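Local coordinates for peptidase M16 domain protein (Alicyclobacillus acidocaldarius subsp. acidocaldarius DSM 446, PDB 4XEA), which is a putative M16-family metallopeptidase that binds a metal ion and probably hydrolyses peptide bonds, at residues M244-K258 and H409-S423. Numbering follows the deposited sequence.
Sequences MHFPVQQPRLLVGWK and HLREDNMVVSAVLPS. Unlike the reference sequence in segment 409-423: Leu421 (reference Val).
Strand 415-422 is gripped along both edges by one short piece of chain: Met244 to Phe246 pair with Val420 to Pro422 in parallel, then the chain turns through Pro247 to Pro251 and Arg252 to Trp257 run back antiparallel. Val420 touches both flanking strands, its N and O bonded to Arg252 O and N while its CG1 meets Phe246 CB at 3.4 Å. At the far end Trp257 CG lies beside the backbone N and anti to the carbonyl carbon (chi1 -68°), which places the indole between Leu410 and Met415. Leu410 CD2 sits over one face, 4.0 Å from the five-membered ring centroid, and Met415 CG over the other at 3.9 Å; NE1 makes a weak, bent bond to Arg411 O. Replacing this indole with an alanine would probably leave Leu410 and Met415 without the surface between them and take from Arg411 O this weak donor. The C-terminal strand thereby becomes an interior strand of a mixed sheet, with helix 144-156 against the face of Val416 and Val420 and helix 325-342 against that of Leu253 and Trp257. Ladders on both edges set its register, while Asn414 ND2, donating to Lys258 O and His409 O (both 2.9 Å), probably holds its amide against rotation, tying the end of helix 399-409 to the neighbouring strand.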
loop_
_atom_site.group_PDB
_atom_site.type_symbol
_atom_site.label_atom_id
_atom_site.label_comp_id
_atom_site.label_asym_id
_atom_site.label_seq_id
_atom_site.Cartn_x
_atom_site.Cartn_y
_atom_site.Cartn_z
HETATM N N MSE A 244 -4.595 -24.558 15.881
HETATM C CA MSE A 244 -3.257 -24.848 16.297
HETATM C C MSE A 244 -2.750 -23.665 17.104
HETATM O O MSE A 244 -3.345 -22.586 17.075
HETATM C CB MSE A 244 -2.395 -25.117 15.071
HETATM C CG MSE A 244 -2.325 -23.952 14.119
HETATM SE SE MSE A 244 -0.720 -24.050 13.030
HETATM C CE MSE A 244 0.650 -24.609 14.310
ATOM N N HIS A 245 -1.687 -23.914 17.852
ATOM C CA HIS A 245 -1.043 -22.893 18.654
ATOM C C HIS A 245 0.234 -22.421 17.952
ATOM O O HIS A 245 0.963 -23.215 17.348
ATOM C CB HIS A 245 -0.729 -23.416 20.043
ATOM C CG HIS A 245 -1.938 -23.575 20.914
ATOM N ND1 HIS A 245 -2.610 -24.769 21.035
ATOM C CD2 HIS A 245 -2.594 -22.693 21.707
ATOM C CE1 HIS A 245 -3.621 -24.621 21.872
ATOM N NE2 HIS A 245 -3.633 -23.372 22.296
ATOM N N PHE A 246 0.476 -21.118 18.049
ATOM C CA PHE A 246 1.617 -20.470 17.388
ATOM C C PHE A 246 1.992 -19.234 18.210
ATOM O O PHE A 246 1.112 -18.639 18.845
ATOM C CB PHE A 246 1.223 -20.073 15.961
ATOM C CG PHE A 246 2.318 -20.275 14.929
ATOM C CD1 PHE A 246 2.857 -21.539 14.701
ATOM C CD2 PHE A 246 2.789 -19.206 14.171
ATOM C CE1 PHE A 246 3.862 -21.733 13.733
ATOM C CE2 PHE A 246 3.798 -19.384 13.203
ATOM C CZ PHE A 246 4.330 -20.651 12.982
ATOM N N PRO A 247 3.299 -18.870 18.245
ATOM C CA PRO A 247 3.746 -17.596 18.853
ATOM C C PRO A 247 3.144 -16.356 18.171
ATOM O O PRO A 247 3.788 -15.723 17.330
ATOM C CB PRO A 247 5.262 -17.658 18.669
ATOM C CG PRO A 247 5.570 -19.104 18.805
ATOM C CD PRO A 247 4.451 -19.770 18.019
ATOM N N VAL A 248 1.887 -16.065 18.505
ATOM C CA VAL A 248 1.115 -14.928 17.962
ATOM C C VAL A 248 0.646 -14.278 19.230
ATOM O O VAL A 248 0.558 -14.942 20.255
ATOM C CB VAL A 248 -0.139 -15.327 17.155
ATOM C CG1 VAL A 248 0.209 -15.786 15.752
ATOM C CG2 VAL A 248 -0.969 -16.388 17.902
ATOM N N GLN A 249 0.359 -12.990 19.184
ATOM C CA GLN A 249 -0.032 -12.291 20.390
ATOM C C GLN A 249 -1.546 -12.152 20.518
ATOM O O GLN A 249 -2.055 -11.885 21.603
ATOM C CB GLN A 249 0.707 -10.952 20.506
ATOM C CG GLN A 249 2.206 -11.100 20.924
ATOM C CD GLN A 249 2.443 -12.090 22.091
ATOM O OE1 GLN A 249 2.251 -11.757 23.264
ATOM N NE2 GLN A 249 2.874 -13.308 21.755
ATOM N N GLN A 250 -2.274 -12.393 19.433
ATOM C CA GLN A 250 -3.724 -12.537 19.539
ATOM C C GLN A 250 -4.206 -13.664 18.614
ATOM O O GLN A 250 -3.546 -13.981 17.615
ATOM C CB GLN A 250 -4.447 -11.204 19.270
ATOM C CG GLN A 250 -4.373 -10.672 17.839
ATOM C CD GLN A 250 -2.988 -10.175 17.439
ATOM O OE1 GLN A 250 -2.219 -10.889 16.779
ATOM N NE2 GLN A 250 -2.664 -8.940 17.828
ATOM N N PRO A 251 -5.342 -14.290 18.961
ATOM C CA PRO A 251 -5.836 -15.342 18.071
ATOM C C PRO A 251 -6.172 -14.798 16.673
ATOM O O PRO A 251 -6.387 -13.584 16.521
ATOM C CB PRO A 251 -7.093 -15.864 18.782
ATOM C CG PRO A 251 -6.979 -15.411 20.197
ATOM C CD PRO A 251 -6.164 -14.148 20.175
ATOM N N ARG A 252 -6.182 -15.684 15.670
ATOM C CA ARG A 252 -6.620 -15.346 14.304
ATOM C C ARG A 252 -7.585 -16.413 13.833
ATOM O O ARG A 252 -7.375 -17.590 14.118
ATOM C CB ARG A 252 -5.459 -15.301 13.300
ATOM C CG ARG A 252 -4.497 -14.130 13.477
ATOM C CD ARG A 252 -3.363 -14.513 14.393
ATOM N NE ARG A 252 -2.427 -13.406 14.673
ATOM C CZ ARG A 252 -1.538 -12.943 13.796
ATOM N NH1 ARG A 252 -1.462 -13.454 12.559
ATOM N NH2 ARG A 252 -0.732 -11.948 14.147
ATOM N N LEU A 253 -8.628 -15.995 13.124
ATOM C CA LEU A 253 -9.645 -16.911 12.601
ATOM C C LEU A 253 -9.669 -16.754 11.097
ATOM O O LEU A 253 -9.650 -15.622 10.630
ATOM C CB LEU A 253 -11.030 -16.519 13.111
ATOM C CG LEU A 253 -12.146 -17.489 12.630
ATOM C CD1 LEU A 253 -12.080 -18.756 13.475
ATOM C CD2 LEU A 253 -13.559 -16.908 12.706
ATOM N N LEU A 254 -9.757 -17.871 10.364
ATOM C CA LEU A 254 -10.014 -17.863 8.940
ATOM C C LEU A 254 -11.135 -18.853 8.699
ATOM O O LEU A 254 -11.056 -19.991 9.167
ATOM C CB LEU A 254 -8.793 -18.321 8.150
ATOM C CG LEU A 254 -7.665 -17.386 7.759
ATOM C CD1 LEU A 254 -6.790 -18.216 6.817
ATOM C CD2 LEU A 254 -8.153 -16.118 7.069
ATOM N N VAL A 255 -12.187 -18.399 8.013
ATOM C CA VAL A 255 -13.235 -19.248 7.538
ATOM C C VAL A 255 -13.188 -19.213 6.007
ATOM O O VAL A 255 -13.093 -18.114 5.393
ATOM C CB VAL A 255 -14.616 -18.784 8.006
ATOM C CG1 VAL A 255 -15.687 -19.827 7.571
ATOM C CG2 VAL A 255 -14.652 -18.571 9.538
ATOM N N GLY A 256 -13.207 -20.395 5.396
ATOM C CA GLY A 256 -13.187 -20.506 3.972
ATOM C C GLY A 256 -14.251 -21.401 3.382
ATOM O O GLY A 256 -14.790 -22.268 4.052
ATOM N N TRP A 257 -14.558 -21.157 2.107
ATOM C CA TRP A 257 -15.494 -21.977 1.336
ATOM C C TRP A 257 -14.844 -22.371 0.030
ATOM O O TRP A 257 -14.238 -21.559 -0.648
ATOM C CB TRP A 257 -16.788 -21.233 1.060
ATOM C CG TRP A 257 -17.598 -20.981 2.304
ATOM C CD1 TRP A 257 -18.613 -21.737 2.789
ATOM C CD2 TRP A 257 -17.467 -19.859 3.188
ATOM N NE1 TRP A 257 -19.156 -21.142 3.920
ATOM C CE2 TRP A 257 -18.435 -20.013 4.208
ATOM C CE3 TRP A 257 -16.618 -18.744 3.215
ATOM C CZ2 TRP A 257 -18.572 -19.087 5.262
ATOM C CZ3 TRP A 257 -16.727 -17.841 4.256
ATOM C CH2 TRP A 257 -17.705 -18.011 5.270
ATOM N N LYS A 258 -14.996 -23.643 -0.304
ATOM C CA LYS A 258 -14.331 -24.271 -1.426
ATOM C C LYS A 258 -15.288 -24.298 -2.639
ATOM O O LYS A 258 -16.351 -24.921 -2.552
ATOM C CB LYS A 258 -14.076 -25.726 -1.004
ATOM C CG LYS A 258 -13.189 -26.559 -1.936
ATOM C CD LYS A 258 -13.024 -27.950 -1.372
ATOM C CE LYS A 258 -11.983 -28.671 -2.138
ATOM N NZ LYS A 258 -11.808 -30.018 -1.656
ATOM N N HIS A 409 -22.515 -21.438 -3.266
ATOM C CA HIS A 409 -21.172 -21.407 -2.805
ATOM C C HIS A 409 -20.972 -21.189 -1.298
ATOM O O HIS A 409 -20.082 -21.795 -0.720
ATOM C CB HIS A 409 -20.418 -20.313 -3.548
ATOM C CG HIS A 409 -18.983 -20.217 -3.135
ATOM N ND1 HIS A 409 -18.128 -21.279 -3.203
ATOM C CD2 HIS A 409 -18.261 -19.185 -2.634
ATOM C CE1 HIS A 409 -16.934 -20.915 -2.768
ATOM N NE2 HIS A 409 -16.985 -19.645 -2.424
ATOM N N LEU A 410 -21.704 -20.270 -0.680
ATOM C CA LEU A 410 -21.483 -20.022 0.735
ATOM C C LEU A 410 -22.393 -20.946 1.555
ATOM O O LEU A 410 -23.422 -20.502 2.078
ATOM C CB LEU A 410 -21.675 -18.533 1.076
ATOM C CG LEU A 410 -20.702 -17.587 0.325
ATOM C CD1 LEU A 410 -20.950 -16.158 0.687
ATOM C CD2 LEU A 410 -19.237 -17.946 0.546
ATOM N N ARG A 411 -21.968 -22.208 1.687
ATOM C CA ARG A 411 -22.741 -23.261 2.313
ATOM C C ARG A 411 -22.043 -23.769 3.572
ATOM O O ARG A 411 -21.000 -23.265 3.940
ATOM C CB ARG A 411 -22.982 -24.417 1.317
ATOM C CG ARG A 411 -23.495 -23.993 -0.091
ATOM C CD ARG A 411 -24.092 -25.180 -0.892
ATOM N NE ARG A 411 -23.261 -26.377 -0.750
ATOM C CZ ARG A 411 -22.154 -26.613 -1.451
ATOM N NH1 ARG A 411 -21.753 -25.761 -2.384
ATOM N NH2 ARG A 411 -21.433 -27.706 -1.234
ATOM N N GLU A 412 -22.628 -24.767 4.240
ATOM C CA GLU A 412 -21.985 -25.359 5.410
ATOM C C GLU A 412 -21.092 -26.545 5.075
ATOM O O GLU A 412 -20.059 -26.756 5.706
ATOM C CB GLU A 412 -23.054 -25.780 6.422
ATOM C CG GLU A 412 -23.705 -24.542 7.010
ATOM C CD GLU A 412 -24.263 -24.790 8.376
ATOM O OE1 GLU A 412 -25.333 -25.423 8.433
ATOM O OE2 GLU A 412 -23.609 -24.349 9.360
ATOM N N ASP A 413 -21.452 -27.305 4.063
ATOM C CA ASP A 413 -20.726 -28.540 3.770
ATOM C C ASP A 413 -19.433 -28.312 2.953
ATOM O O ASP A 413 -18.617 -29.232 2.842
ATOM C CB ASP A 413 -21.627 -29.551 3.075
ATOM C CG ASP A 413 -22.399 -28.930 1.942
ATOM O OD1 ASP A 413 -23.606 -28.668 2.120
ATOM O OD2 ASP A 413 -21.805 -28.663 0.901
ATOM N N ASN A 414 -19.212 -27.110 2.433
ATOM C CA ASN A 414 -17.936 -26.833 1.753
ATOM C C ASN A 414 -17.059 -25.843 2.521
ATOM O O ASN A 414 -16.173 -25.184 1.937
ATOM C CB ASN A 414 -18.165 -26.361 0.290
ATOM C CG ASN A 414 -18.831 -24.978 0.222
ATOM O OD1 ASN A 414 -19.633 -24.642 1.096
ATOM N ND2 ASN A 414 -18.553 -24.199 -0.860
HETATM N N MSE A 415 -17.297 -25.756 3.822
HETATM C CA MSE A 415 -16.746 -24.717 4.662
HETATM C C MSE A 415 -15.674 -25.291 5.578
HETATM O O MSE A 415 -15.789 -26.394 6.030
HETATM C CB MSE A 415 -17.859 -24.059 5.501
HETATM C CG MSE A 415 -17.414 -22.957 6.393
HETATM SE SE MSE A 415 -18.768 -22.236 7.552
HETATM C CE MSE A 415 -19.227 -23.824 8.637
ATOM N N VAL A 416 -14.616 -24.502 5.808
ATOM C CA VAL A 416 -13.534 -24.856 6.702
ATOM C C VAL A 416 -13.430 -23.711 7.684
ATOM O O VAL A 416 -13.468 -22.515 7.291
ATOM C CB VAL A 416 -12.170 -24.991 5.977
ATOM C CG1 VAL A 416 -11.068 -25.317 6.992
ATOM C CG2 VAL A 416 -12.265 -26.049 4.915
ATOM N N VAL A 417 -13.351 -24.036 8.956
ATOM C CA VAL A 417 -13.171 -22.996 9.988
ATOM C C VAL A 417 -11.843 -23.298 10.655
ATOM O O VAL A 417 -11.686 -24.397 11.212
ATOM C CB VAL A 417 -14.274 -22.990 11.064
ATOM C CG1 VAL A 417 -14.139 -21.796 12.046
ATOM C CG2 VAL A 417 -15.655 -22.976 10.463
ATOM N N SER A 418 -10.907 -22.343 10.646
ATOM C CA SER A 418 -9.591 -22.608 11.214
ATOM C C SER A 418 -9.042 -21.444 12.035
ATOM O O SER A 418 -9.270 -20.280 11.692
ATOM C CB SER A 418 -8.625 -23.005 10.103
ATOM O OG SER A 418 -8.271 -21.877 9.343
ATOM N N ALA A 419 -8.298 -21.761 13.094
ATOM C CA ALA A 419 -7.827 -20.765 14.043
ATOM C C ALA A 419 -6.352 -21.003 14.385
ATOM O O ALA A 419 -5.845 -22.139 14.390
ATOM C CB ALA A 419 -8.686 -20.798 15.339
ATOM N N VAL A 420 -5.669 -19.907 14.674
ATOM C CA VAL A 420 -4.315 -19.952 15.215
ATOM C C VAL A 420 -4.441 -19.297 16.552
ATOM O O VAL A 420 -4.996 -18.200 16.634
ATOM C CB VAL A 420 -3.308 -19.161 14.337
ATOM C CG1 VAL A 420 -1.910 -19.228 14.945
ATOM C CG2 VAL A 420 -3.312 -19.721 12.935
ATOM N N LEU A 421 -3.947 -19.969 17.589
ATOM C CA LEU A 421 -4.187 -19.588 18.968
ATOM C C LEU A 421 -2.850 -19.238 19.631
ATOM O O LEU A 421 -1.832 -19.875 19.359
ATOM C CB LEU A 421 -4.876 -20.740 19.720
ATOM C CG LEU A 421 -6.170 -21.304 19.097
ATOM C CD1 LEU A 421 -6.696 -22.486 19.919
ATOM C CD2 LEU A 421 -7.239 -20.219 18.994
ATOM N N PRO A 422 -2.837 -18.232 20.510
ATOM C CA PRO A 422 -1.535 -17.880 21.086
ATOM C C PRO A 422 -0.898 -19.047 21.848
ATOM O O PRO A 422 -1.577 -19.685 22.655
ATOM C CB PRO A 422 -1.875 -16.728 22.030
ATOM C CG PRO A 422 -3.101 -16.126 21.445
ATOM C CD PRO A 422 -3.876 -17.239 20.825
ATOM N N SER A 423 0.370 -19.344 21.563
ATOM C CA SER A 423 1.170 -20.259 22.400
ATOM C C SER A 423 1.310 -19.699 23.804
ATOM O O SER A 423 1.462 -18.483 23.974
ATOM C CB SER A 423 2.586 -20.445 21.841
ATOM O OG SER A 423 2.600 -21.462 20.866
ATOM O OXT SER A 423 1.311 -20.442 24.790
#